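Dihydroorotase (PDB 3PNU) probably catalyses the reversible cyclisation of N-carbamoyl-L-aspartate to (S)-dihydroorotate, a zinc-dependent step of de novo pyrimidine synthesis. Local coordinates at residues A[51-61]-A[87-96]; A[199-210]-A[248-259]. One frame throughout, in Å; residues are numbered along the deposited sequence.

Contact 1: A[51-61]-A[87-96]; sequences ARDFCAAVIMP and ENFTPLMTLF
Ala57 and Leu92 lie at the middle of two parallel strands, 56-59 and 90-93, which exchange backbone hydrogen bonds in alternation. Leu92 N gives to Ala57 O at 2.7 Å and Leu92 O takes the N-H of Ile59, while Thr90 N bonds to Cys55 O; the bond from Ala57 N to Thr90 O is longer, at 3.3 Å. Pro91, without an N-H, suits the strand position whose nitrogen faces away from this partner.

Beyond the last of these bonds a side chain takes over. Thr94 holds OG1 between its backbone N and carbonyl carbon (chi1 64°), which points it at Ile59 O, 2.8 Å away, and leaves its methyl CG2 against Val58 CG1. A water spans the same gap, donating to Ile59 O and accepting from Thr94 N.

Apolar packing gathers round Phe89. Its CG stands anti to the backbone N (chi1 175°), turning one face of the ring to Ala51, whose CA sits 3.9 Å from the centroid in a CH-pi contact. The small Ala57 CB meets the ring edge at CZ (3.7 Å). Ile59 CG1 lies beside Pro91 CB at 3.8 Å, on the side covered by helix 70-84.

This is the neighbouring-strand pairing of a beta-alpha-beta unit in the TIM barrel. Where its regular bonds end, just before Met60 packs on the zinc ligand His34, a hydroxyl and a water keep Ile59 O satisfied.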
loop_
_atom_site.group_PDB
_atom_site.type_symbol
_atom_site.label_atom_id
_atom_site.label_comp_id
_atom_site.label_asym_id
_atom_site.label_seq_id
_atom_site.Cartn_x
_atom_site.Cartn_y
_atom_site.Cartn_z
ATOM N N ALA A 51 24.867 -0.131 18.301
ATOM C CA ALA A 51 26.045 -0.594 19.054
ATOM C C ALA A 51 25.871 -0.443 20.551
ATOM O O ALA A 51 26.447 -1.198 21.325
ATOM C CB ALA A 51 27.314 0.136 18.584
ATOM N N ARG A 52 25.080 0.536 20.953
ATOM C CA ARG A 52 24.802 0.774 22.359
ATOM C C ARG A 52 23.863 -0.279 22.968
ATOM O O ARG A 52 24.052 -0.689 24.103
ATOM C CB ARG A 52 24.195 2.175 22.531
ATOM C CG ARG A 52 23.431 2.360 23.834
ATOM C CD ARG A 52 22.519 3.598 23.784
ATOM N NE ARG A 52 21.292 3.367 24.550
ATOM C CZ ARG A 52 20.313 4.252 24.713
ATOM N NH1 ARG A 52 20.402 5.466 24.189
ATOM N NH2 ARG A 52 19.242 3.921 25.421
ATOM N N ASP A 53 22.856 -0.725 22.224
ATOM C CA ASP A 53 21.871 -1.678 22.781
ATOM C C ASP A 53 22.142 -3.148 22.452
ATOM O O ASP A 53 21.548 -4.025 23.049
ATOM C CB ASP A 53 20.435 -1.297 22.333
ATOM C CG ASP A 53 19.997 0.114 22.819
ATOM O OD1 ASP A 53 20.836 0.830 23.415
ATOM O OD2 ASP A 53 18.819 0.507 22.603
ATOM N N PHE A 54 23.034 -3.415 21.507
ATOM C CA PHE A 54 23.333 -4.801 21.113
ATOM C C PHE A 54 24.804 -5.152 21.256
ATOM O O PHE A 54 25.661 -4.296 21.123
ATOM C CB PHE A 54 22.837 -5.060 19.669
ATOM C CG PHE A 54 21.339 -5.037 19.545
ATOM C CD1 PHE A 54 20.605 -6.202 19.661
ATOM C CD2 PHE A 54 20.661 -3.843 19.364
ATOM C CE1 PHE A 54 19.210 -6.185 19.583
ATOM C CE2 PHE A 54 19.267 -3.816 19.277
ATOM C CZ PHE A 54 18.544 -4.987 19.387
ATOM N N CYS A 55 25.090 -6.417 21.550
ATOM C CA CYS A 55 26.482 -6.860 21.667
ATOM C C CYS A 55 27.038 -7.236 20.301
ATOM O O CYS A 55 28.264 -7.284 20.117
ATOM C CB CYS A 55 26.630 -8.033 22.639
ATOM S SG CYS A 55 25.852 -9.554 22.141
ATOM N N ALA A 56 26.133 -7.494 19.349
ATOM C CA ALA A 56 26.510 -7.862 17.979
ATOM C C ALA A 56 25.316 -7.755 17.011
ATOM O O ALA A 56 24.158 -7.781 17.426
ATOM C CB ALA A 56 27.099 -9.305 17.945
ATOM N N ALA A 57 25.609 -7.650 15.720
ATOM C CA ALA A 57 24.548 -7.551 14.718
ATOM C C ALA A 57 25.021 -8.041 13.373
ATOM O O ALA A 57 26.172 -7.814 13.006
ATOM C CB ALA A 57 24.070 -6.125 14.610
ATOM N N VAL A 58 24.153 -8.754 12.648
ATOM C CA VAL A 58 24.494 -9.175 11.299
ATOM C C VAL A 58 24.362 -7.903 10.462
ATOM O O VAL A 58 23.306 -7.262 10.477
ATOM C CB VAL A 58 23.572 -10.275 10.744
ATOM C CG1 VAL A 58 23.978 -10.602 9.324
ATOM C CG2 VAL A 58 23.622 -11.528 11.610
ATOM N N ILE A 59 25.440 -7.537 9.762
ATOM C CA ILE A 59 25.502 -6.316 8.953
ATOM C C ILE A 59 25.267 -6.681 7.500
ATOM O O ILE A 59 26.073 -7.416 6.892
ATOM C CB ILE A 59 26.887 -5.636 9.083
ATOM C CG1 ILE A 59 27.304 -5.545 10.564
ATOM C CG2 ILE A 59 26.909 -4.243 8.383
ATOM C CD1 ILE A 59 26.299 -4.866 11.447
ATOM N N MET A 60 24.161 -6.202 6.932
ATOM C CA MET A 60 23.847 -6.553 5.540
ATOM C C MET A 60 24.766 -5.805 4.581
ATOM O O MET A 60 25.177 -4.677 4.873
ATOM C CB MET A 60 22.368 -6.362 5.237
ATOM C CG MET A 60 21.466 -7.267 6.104
ATOM S SD MET A 60 21.896 -9.013 5.883
ATOM C CE MET A 60 20.747 -9.808 7.003
ATOM N N PRO A 61 25.099 -6.433 3.444
ATOM C CA PRO A 61 26.064 -5.891 2.528
ATOM C C PRO A 61 25.500 -5.125 1.340
ATOM O O PRO A 61 26.225 -4.939 0.349
ATOM C CB PRO A 61 26.715 -7.167 1.991
ATOM C CG PRO A 61 25.553 -8.140 1.890
ATOM C CD PRO A 61 24.514 -7.669 2.893
ATOM N N GLU A 87 31.930 1.470 22.336
ATOM C CA GLU A 87 30.893 0.488 22.634
ATOM C C GLU A 87 31.376 -0.943 22.473
ATOM O O GLU A 87 32.214 -1.230 21.621
ATOM C CB GLU A 87 29.692 0.706 21.708
ATOM C CG GLU A 87 28.975 2.041 21.901
ATOM C CD GLU A 87 28.225 2.117 23.223
ATOM O OE1 GLU A 87 27.554 3.142 23.451
ATOM O OE2 GLU A 87 28.293 1.149 24.019
ATOM N N ASN A 88 30.851 -1.828 23.317
ATOM C CA ASN A 88 31.142 -3.250 23.225
ATOM C C ASN A 88 30.164 -3.762 22.180
ATOM O O ASN A 88 28.965 -3.919 22.462
ATOM C CB ASN A 88 30.904 -3.956 24.554
ATOM C CG ASN A 88 31.098 -5.469 24.458
ATOM O OD1 ASN A 88 31.816 -5.962 23.579
ATOM N ND2 ASN A 88 30.462 -6.211 25.368
ATOM N N PHE A 89 30.663 -4.014 20.975
ATOM C CA PHE A 89 29.797 -4.416 19.877
ATOM C C PHE A 89 30.544 -5.114 18.754
ATOM O O PHE A 89 31.452 -4.544 18.174
ATOM C CB PHE A 89 29.115 -3.155 19.332
ATOM C CG PHE A 89 28.278 -3.393 18.128
ATOM C CD1 PHE A 89 27.014 -3.938 18.250
ATOM C CD2 PHE A 89 28.747 -3.064 16.866
ATOM C CE1 PHE A 89 26.239 -4.157 17.154
ATOM C CE2 PHE A 89 27.968 -3.287 15.756
ATOM C CZ PHE A 89 26.709 -3.839 15.904
ATOM N N THR A 90 30.148 -6.345 18.445
ATOM C CA THR A 90 30.784 -7.097 17.373
ATOM C C THR A 90 29.891 -7.153 16.120
ATOM O O THR A 90 28.840 -7.785 16.124
ATOM C CB THR A 90 31.117 -8.532 17.812
ATOM O OG1 THR A 90 31.952 -8.496 18.979
ATOM C CG2 THR A 90 31.821 -9.290 16.686
ATOM N N PRO A 91 30.319 -6.495 15.040
ATOM C CA PRO A 91 29.558 -6.517 13.805
ATOM C C PRO A 91 29.795 -7.821 13.076
ATOM O O PRO A 91 30.942 -8.176 12.839
ATOM C CB PRO A 91 30.164 -5.357 13.015
ATOM C CG PRO A 91 31.598 -5.295 13.491
ATOM C CD PRO A 91 31.576 -5.720 14.918
ATOM N N LEU A 92 28.727 -8.536 12.733
ATOM C CA LEU A 92 28.858 -9.811 12.031
ATOM C C LEU A 92 28.706 -9.528 10.543
ATOM O O LEU A 92 27.617 -9.292 10.048
ATOM C CB LEU A 92 27.813 -10.791 12.539
ATOM C CG LEU A 92 27.913 -11.067 14.039
ATOM C CD1 LEU A 92 26.678 -11.785 14.546
ATOM C CD2 LEU A 92 29.171 -11.873 14.343
ATOM N N MET A 93 29.814 -9.598 9.830
ATOM C CA MET A 93 29.867 -9.202 8.433
ATOM C C MET A 93 29.336 -10.213 7.428
ATOM O O MET A 93 29.410 -11.420 7.643
ATOM C CB MET A 93 31.329 -8.873 8.061
ATOM C CG MET A 93 32.037 -7.951 9.052
ATOM S SD MET A 93 31.243 -6.366 9.231
ATOM C CE MET A 93 31.615 -5.664 7.607
ATOM N N THR A 94 28.814 -9.696 6.315
ATOM C CA THR A 94 28.334 -10.544 5.249
ATOM C C THR A 94 28.742 -10.018 3.887
ATOM O O THR A 94 28.972 -8.819 3.702
ATOM C CB THR A 94 26.792 -10.607 5.191
ATOM O OG1 THR A 94 26.279 -9.299 4.880
ATOM C CG2 THR A 94 26.196 -11.124 6.488
ATOM N N LEU A 95 28.801 -10.938 2.939
ATOM C CA LEU A 95 29.036 -10.627 1.551
ATOM C C LEU A 95 27.704 -10.742 0.809
ATOM O O LEU A 95 26.785 -11.477 1.221
ATOM C CB LEU A 95 30.024 -11.607 0.908
ATOM C CG LEU A 95 31.490 -11.541 1.323
ATOM C CD1 LEU A 95 32.262 -12.537 0.527
ATOM C CD2 LEU A 95 32.044 -10.140 1.092
ATOM N N PHE A 96 27.621 -9.998 -0.284
ATOM C CA PHE A 96 26.474 -9.983 -1.166
ATOM C C PHE A 96 26.594 -11.219 -2.008
ATOM O O PHE A 96 27.678 -11.516 -2.531
ATOM C CB PHE A 96 26.570 -8.749 -2.022
ATOM C CG PHE A 96 25.410 -8.524 -2.908
ATOM C CD1 PHE A 96 24.403 -7.655 -2.529
ATOM C CD2 PHE A 96 25.346 -9.138 -4.150
ATOM C CE1 PHE A 96 23.343 -7.418 -3.367
ATOM C CE2 PHE A 96 24.287 -8.908 -4.987
ATOM C CZ PHE A 96 23.280 -8.054 -4.600
HETATM O O HOH W 1 28.619 -6.982 5.556
#

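Contact 2: A[199-210]-A[248-259]; sequences LKDYENLYATIT and LAFSGYEKVMFG
Lys255 reaches across to the turn after helix 193-201, where its ammonium group meets backbone carbonyls. NZ donates to Leu199 O at 2.7 Å, nearly along the C=O axis, and to Leu205 O at 2.8 Å, in the plane of that carbonyl. Tyr202 O is equally near but poorly angled. A bend at chi3 (-55°) brings NZ in; the Lys255 and Tyr206 side chains cross at about a right angle, with Lys255 CB 3.8 Å from Tyr206 CD1.

Lys200 NZ stands over one face of the Tyr253 ring, 3.9 Å from its centroid, in a cation-pi contact.

Apolar groups pack between the helix ends and the strands. Leu199 CD2 is wedged among Val256 CG2 (3.4 Å), Leu248 CD1 and Tyr253 CE2; this one methyl meets all three, while CD1 lies against Lys255 CE. On the same side of the sheet Ile209 CD1 reaches Val256 CG1 at 3.6 Å.

Strands 205-209 and 256-258 run parallel. Ala207 N bonds to Lys255 O, Met257 N to Ala207 O and Ile209 N to Met257 O. Gly259 N then gives a nearly straight bond (176°) to Ile209 O, though from above the carbonyl plane. Glycine suits this place because a beta carbon would collide with Thr208 CB. A water donates to both Gly259 O and Thr208 OG1, a hydroxyl also bonded to Glu188.

The chemistry thus divides along the barrel strands: a lysine ties down the turn at their start, while at their far end the chain leads to Asp261, a zinc ligand on which Thr210 packs.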
loop_
_atom_site.group_PDB
_atom_site.type_symbol
_atom_site.label_atom_id
_atom_site.label_comp_id
_atom_site.label_asym_id
_atom_site.label_seq_id
_atom_site.Cartn_x
_atom_site.Cartn_y
_atom_site.Cartn_z
ATOM N N LEU A 199 8.722 -23.125 7.860
ATOM C CA LEU A 199 9.838 -23.190 8.786
ATOM C C LEU A 199 9.897 -24.540 9.510
ATOM O O LEU A 199 10.984 -25.045 9.795
ATOM C CB LEU A 199 9.696 -22.077 9.820
ATOM C CG LEU A 199 10.796 -21.830 10.845
ATOM C CD1 LEU A 199 12.156 -21.494 10.203
ATOM C CD2 LEU A 199 10.370 -20.683 11.804
ATOM N N LYS A 200 8.722 -25.099 9.816
ATOM C CA LYS A 200 8.610 -26.368 10.540
ATOM C C LYS A 200 8.848 -27.578 9.649
ATOM O O LYS A 200 9.084 -28.650 10.144
ATOM C CB LYS A 200 7.188 -26.549 11.066
ATOM C CG LYS A 200 6.546 -25.385 11.833
ATOM C CD LYS A 200 6.972 -25.241 13.276
ATOM C CE LYS A 200 6.074 -24.194 13.963
ATOM N NZ LYS A 200 6.251 -24.105 15.428
ATOM N N ASP A 201 8.752 -27.424 8.331
ATOM C CA ASP A 201 8.884 -28.576 7.424
ATOM C C ASP A 201 10.305 -29.015 7.095
ATOM O O ASP A 201 10.486 -30.111 6.589
ATOM C CB ASP A 201 8.160 -28.308 6.090
ATOM C CG ASP A 201 6.641 -28.144 6.240
ATOM O OD1 ASP A 201 6.078 -28.476 7.314
ATOM O OD2 ASP A 201 6.010 -27.675 5.253
ATOM N N TYR A 202 11.314 -28.181 7.324
ATOM C CA TYR A 202 12.686 -28.583 6.975
ATOM C C TYR A 202 13.649 -28.196 8.075
ATOM O O TYR A 202 13.648 -27.059 8.545
ATOM C CB TYR A 202 13.112 -27.987 5.614
ATOM C CG TYR A 202 12.274 -28.475 4.445
ATOM C CD1 TYR A 202 12.675 -29.569 3.665
ATOM C CD2 TYR A 202 11.065 -27.845 4.119
ATOM C CE1 TYR A 202 11.882 -30.027 2.582
ATOM C CE2 TYR A 202 10.279 -28.286 3.052
ATOM C CZ TYR A 202 10.689 -29.382 2.290
ATOM O OH TYR A 202 9.892 -29.804 1.251
ATOM N N GLU A 203 14.476 -29.141 8.489
ATOM C CA GLU A 203 15.418 -28.900 9.587
ATOM C C GLU A 203 16.438 -27.817 9.303
ATOM O O GLU A 203 16.897 -27.174 10.213
ATOM C CB GLU A 203 16.151 -30.190 9.957
ATOM C CG GLU A 203 15.235 -31.248 10.541
ATOM C CD GLU A 203 15.907 -32.599 10.668
ATOM O OE1 GLU A 203 15.178 -33.609 10.624
ATOM O OE2 GLU A 203 17.152 -32.659 10.786
ATOM N N ASN A 204 16.798 -27.623 8.041
ATOM C CA ASN A 204 17.768 -26.605 7.696
ATOM C C ASN A 204 17.181 -25.200 7.425
ATOM O O ASN A 204 17.912 -24.285 7.008
ATOM C CB ASN A 204 18.643 -27.071 6.542
ATOM C CG ASN A 204 17.859 -27.487 5.322
ATOM O OD1 ASN A 204 16.734 -28.012 5.419
ATOM N ND2 ASN A 204 18.464 -27.285 4.152
ATOM N N LEU A 205 15.874 -25.023 7.667
ATOM C CA LEU A 205 15.257 -23.712 7.519
ATOM C C LEU A 205 15.180 -23.005 8.861
ATOM O O LEU A 205 14.795 -23.606 9.866
ATOM C CB LEU A 205 13.864 -23.796 6.902
ATOM C CG LEU A 205 13.789 -24.048 5.407
ATOM C CD1 LEU A 205 12.303 -24.115 5.013
ATOM C CD2 LEU A 205 14.517 -22.957 4.636
ATOM N N TYR A 206 15.554 -21.724 8.851
ATOM C CA TYR A 206 15.527 -20.880 10.020
ATOM C C TYR A 206 14.893 -19.572 9.585
ATOM O O TYR A 206 14.591 -19.401 8.408
ATOM C CB TYR A 206 16.952 -20.641 10.545
ATOM C CG TYR A 206 17.670 -21.915 10.975
ATOM C CD1 TYR A 206 17.552 -22.394 12.267
ATOM C CD2 TYR A 206 18.450 -22.632 10.088
ATOM C CE1 TYR A 206 18.179 -23.546 12.658
ATOM C CE2 TYR A 206 19.105 -23.788 10.484
ATOM C CZ TYR A 206 18.957 -24.236 11.765
ATOM O OH TYR A 206 19.585 -25.385 12.175
ATOM N N ALA A 207 14.694 -18.641 10.517
ATOM C CA ALA A 207 14.094 -17.362 10.156
ATOM C C ALA A 207 14.408 -16.235 11.125
ATOM O O ALA A 207 14.730 -16.465 12.294
ATOM C CB ALA A 207 12.573 -17.526 10.024
ATOM N N THR A 208 14.327 -15.007 10.625
ATOM C CA THR A 208 14.469 -13.843 11.466
ATOM C C THR A 208 13.142 -13.105 11.350
ATOM O O THR A 208 12.484 -13.187 10.315
ATOM C CB THR A 208 15.635 -12.926 11.076
ATOM O OG1 THR A 208 15.401 -12.318 9.800
ATOM C CG2 THR A 208 16.957 -13.686 11.053
ATOM N N ILE A 209 12.734 -12.429 12.420
ATOM C CA ILE A 209 11.512 -11.625 12.432
ATOM C C ILE A 209 11.815 -10.207 12.960
ATOM O O ILE A 209 12.611 -10.037 13.901
ATOM C CB ILE A 209 10.420 -12.235 13.301
ATOM C CG1 ILE A 209 10.050 -13.623 12.805
ATOM C CG2 ILE A 209 9.201 -11.351 13.256
ATOM C CD1 ILE A 209 9.028 -14.310 13.660
ATOM N N THR A 210 11.184 -9.203 12.346
ATOM C CA THR A 210 11.401 -7.811 12.710
ATOM C C THR A 210 10.493 -7.357 13.821
ATOM O O THR A 210 9.530 -8.031 14.216
ATOM C CB THR A 210 11.090 -6.847 11.535
ATOM O OG1 THR A 210 9.679 -6.836 11.302
ATOM C CG2 THR A 210 11.835 -7.244 10.289
ATOM N N LEU A 248 5.184 -17.354 16.992
ATOM C CA LEU A 248 6.531 -17.921 16.941
ATOM C C LEU A 248 7.475 -17.154 17.846
ATOM O O LEU A 248 8.264 -17.740 18.573
ATOM C CB LEU A 248 7.094 -17.947 15.515
ATOM C CG LEU A 248 6.493 -18.914 14.485
ATOM C CD1 LEU A 248 7.213 -18.744 13.153
ATOM C CD2 LEU A 248 6.581 -20.375 14.937
ATOM N N ALA A 249 7.406 -15.836 17.784
ATOM C CA ALA A 249 8.268 -15.002 18.603
ATOM C C ALA A 249 7.928 -15.162 20.084
ATOM O O ALA A 249 8.803 -15.442 20.904
ATOM C CB ALA A 249 8.153 -13.536 18.180
ATOM N N PHE A 250 6.654 -15.015 20.424
ATOM C CA PHE A 250 6.234 -15.088 21.833
ATOM C C PHE A 250 6.503 -16.427 22.478
ATOM O O PHE A 250 6.766 -16.476 23.671
ATOM C CB PHE A 250 4.759 -14.715 22.028
ATOM C CG PHE A 250 4.413 -13.319 21.592
ATOM C CD1 PHE A 250 5.330 -12.293 21.702
ATOM C CD2 PHE A 250 3.136 -13.020 21.154
ATOM C CE1 PHE A 250 4.996 -10.992 21.319
ATOM C CE2 PHE A 250 2.801 -11.726 20.781
ATOM C CZ PHE A 250 3.736 -10.715 20.865
ATOM N N SER A 251 6.438 -17.507 21.703
ATOM C CA SER A 251 6.698 -18.839 22.235
ATOM C C SER A 251 8.203 -19.127 22.293
ATOM O O SER A 251 8.612 -20.153 22.805
ATOM C CB SER A 251 6.051 -19.892 21.356
ATOM O OG SER A 251 6.702 -19.951 20.084
ATOM N N GLY A 252 9.019 -18.228 21.756
ATOM C CA GLY A 252 10.461 -18.419 21.723
ATOM C C GLY A 252 10.917 -19.550 20.818
ATOM O O GLY A 252 12.027 -20.041 20.975
ATOM N N TYR A 253 10.078 -19.958 19.863
ATOM C CA TYR A 253 10.427 -21.048 18.937
ATOM C C TYR A 253 11.908 -20.974 18.541
ATOM O O TYR A 253 12.387 -19.957 18.045
ATOM C CB TYR A 253 9.519 -21.059 17.715
ATOM C CG TYR A 253 9.776 -22.234 16.826
ATOM C CD1 TYR A 253 9.413 -23.505 17.228
ATOM C CD2 TYR A 253 10.379 -22.080 15.578
ATOM C CE1 TYR A 253 9.648 -24.604 16.425
ATOM C CE2 TYR A 253 10.615 -23.180 14.762
ATOM C CZ TYR A 253 10.245 -24.435 15.197
ATOM O OH TYR A 253 10.458 -25.538 14.407
ATOM N N GLU A 254 12.597 -22.085 18.762
ATOM C CA GLU A 254 14.051 -22.187 18.618
ATOM C C GLU A 254 14.702 -21.818 17.275
ATOM O O GLU A 254 15.880 -21.453 17.261
ATOM C CB GLU A 254 14.489 -23.600 19.022
ATOM C CG GLU A 254 13.910 -24.678 18.103
ATOM C CD GLU A 254 14.182 -26.099 18.574
ATOM O OE1 GLU A 254 13.346 -26.966 18.259
ATOM O OE2 GLU A 254 15.203 -26.343 19.266
ATOM N N LYS A 255 13.974 -21.916 16.163
ATOM C CA LYS A 255 14.563 -21.599 14.860
ATOM C C LYS A 255 14.284 -20.156 14.388
ATOM O O LYS A 255 14.647 -19.779 13.262
ATOM C CB LYS A 255 14.122 -22.614 13.807
ATOM C CG LYS A 255 14.431 -24.061 14.194
ATOM C CD LYS A 255 14.462 -25.010 12.989
ATOM C CE LYS A 255 13.195 -25.000 12.139
ATOM N NZ LYS A 255 13.389 -25.816 10.878
ATOM N N VAL A 256 13.635 -19.362 15.247
ATOM C CA VAL A 256 13.344 -17.977 14.947
ATOM C C VAL A 256 14.275 -17.089 15.772
ATOM O O VAL A 256 14.534 -17.376 16.937
ATOM C CB VAL A 256 11.883 -17.650 15.206
ATOM C CG1 VAL A 256 11.686 -16.154 15.322
ATOM C CG2 VAL A 256 11.017 -18.244 14.088
ATOM N N MET A 257 14.791 -16.034 15.151
ATOM C CA MET A 257 15.726 -15.115 15.788
ATOM C C MET A 257 15.275 -13.707 15.501
ATOM O O MET A 257 14.699 -13.443 14.460
ATOM C CB MET A 257 17.112 -15.288 15.176
ATOM C CG MET A 257 17.756 -16.645 15.402
ATOM S SD MET A 257 19.112 -16.971 14.251
ATOM C CE MET A 257 18.236 -17.456 12.771
ATOM N N PHE A 258 15.525 -12.782 16.413
ATOM C CA PHE A 258 15.144 -11.420 16.145
ATOM C C PHE A 258 16.125 -10.792 15.172
ATOM O O PHE A 258 17.337 -10.949 15.305
ATOM C CB PHE A 258 15.076 -10.590 17.410
ATOM C CG PHE A 258 14.951 -9.143 17.139
ATOM C CD1 PHE A 258 13.751 -8.613 16.748
ATOM C CD2 PHE A 258 16.045 -8.315 17.251
ATOM C CE1 PHE A 258 13.634 -7.256 16.475
ATOM C CE2 PHE A 258 15.935 -6.963 16.990
ATOM C CZ PHE A 258 14.725 -6.444 16.589
ATOM N N GLY A 259 15.565 -10.120 14.174
ATOM C CA GLY A 259 16.310 -9.404 13.133
ATOM C C GLY A 259 15.452 -8.183 12.839
ATOM O O GLY A 259 14.338 -8.312 12.345
HETATM O O HOH W 2 14.666 -9.467 9.971
#

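Both segments of contact 1 precede those of contact 2 in the sequence, and the centres of the two contacts lie 20 Å apart. Each joins two neighbouring parallel strands of the TIM barrel: contact 1 belongs to the sheet of strands 31-35, 56-59 and 90-93, contact 2 to that of 152-154, 185-187, 205-209 and 256-258. They nevertheless meet, where Phe54 CZ packs on Phe258 CE2 at 4.1 Å. Both sheets belong to one barrel, with the zinc site at the C-terminal ends of their strands. Zinc ligands lie in or just after strands of both, among them His34 in and His36 just after 31-35, His155 after 152-154, His189 after 185-187 and Asp261 after 256-258, so residues from both sheets contribute to the site.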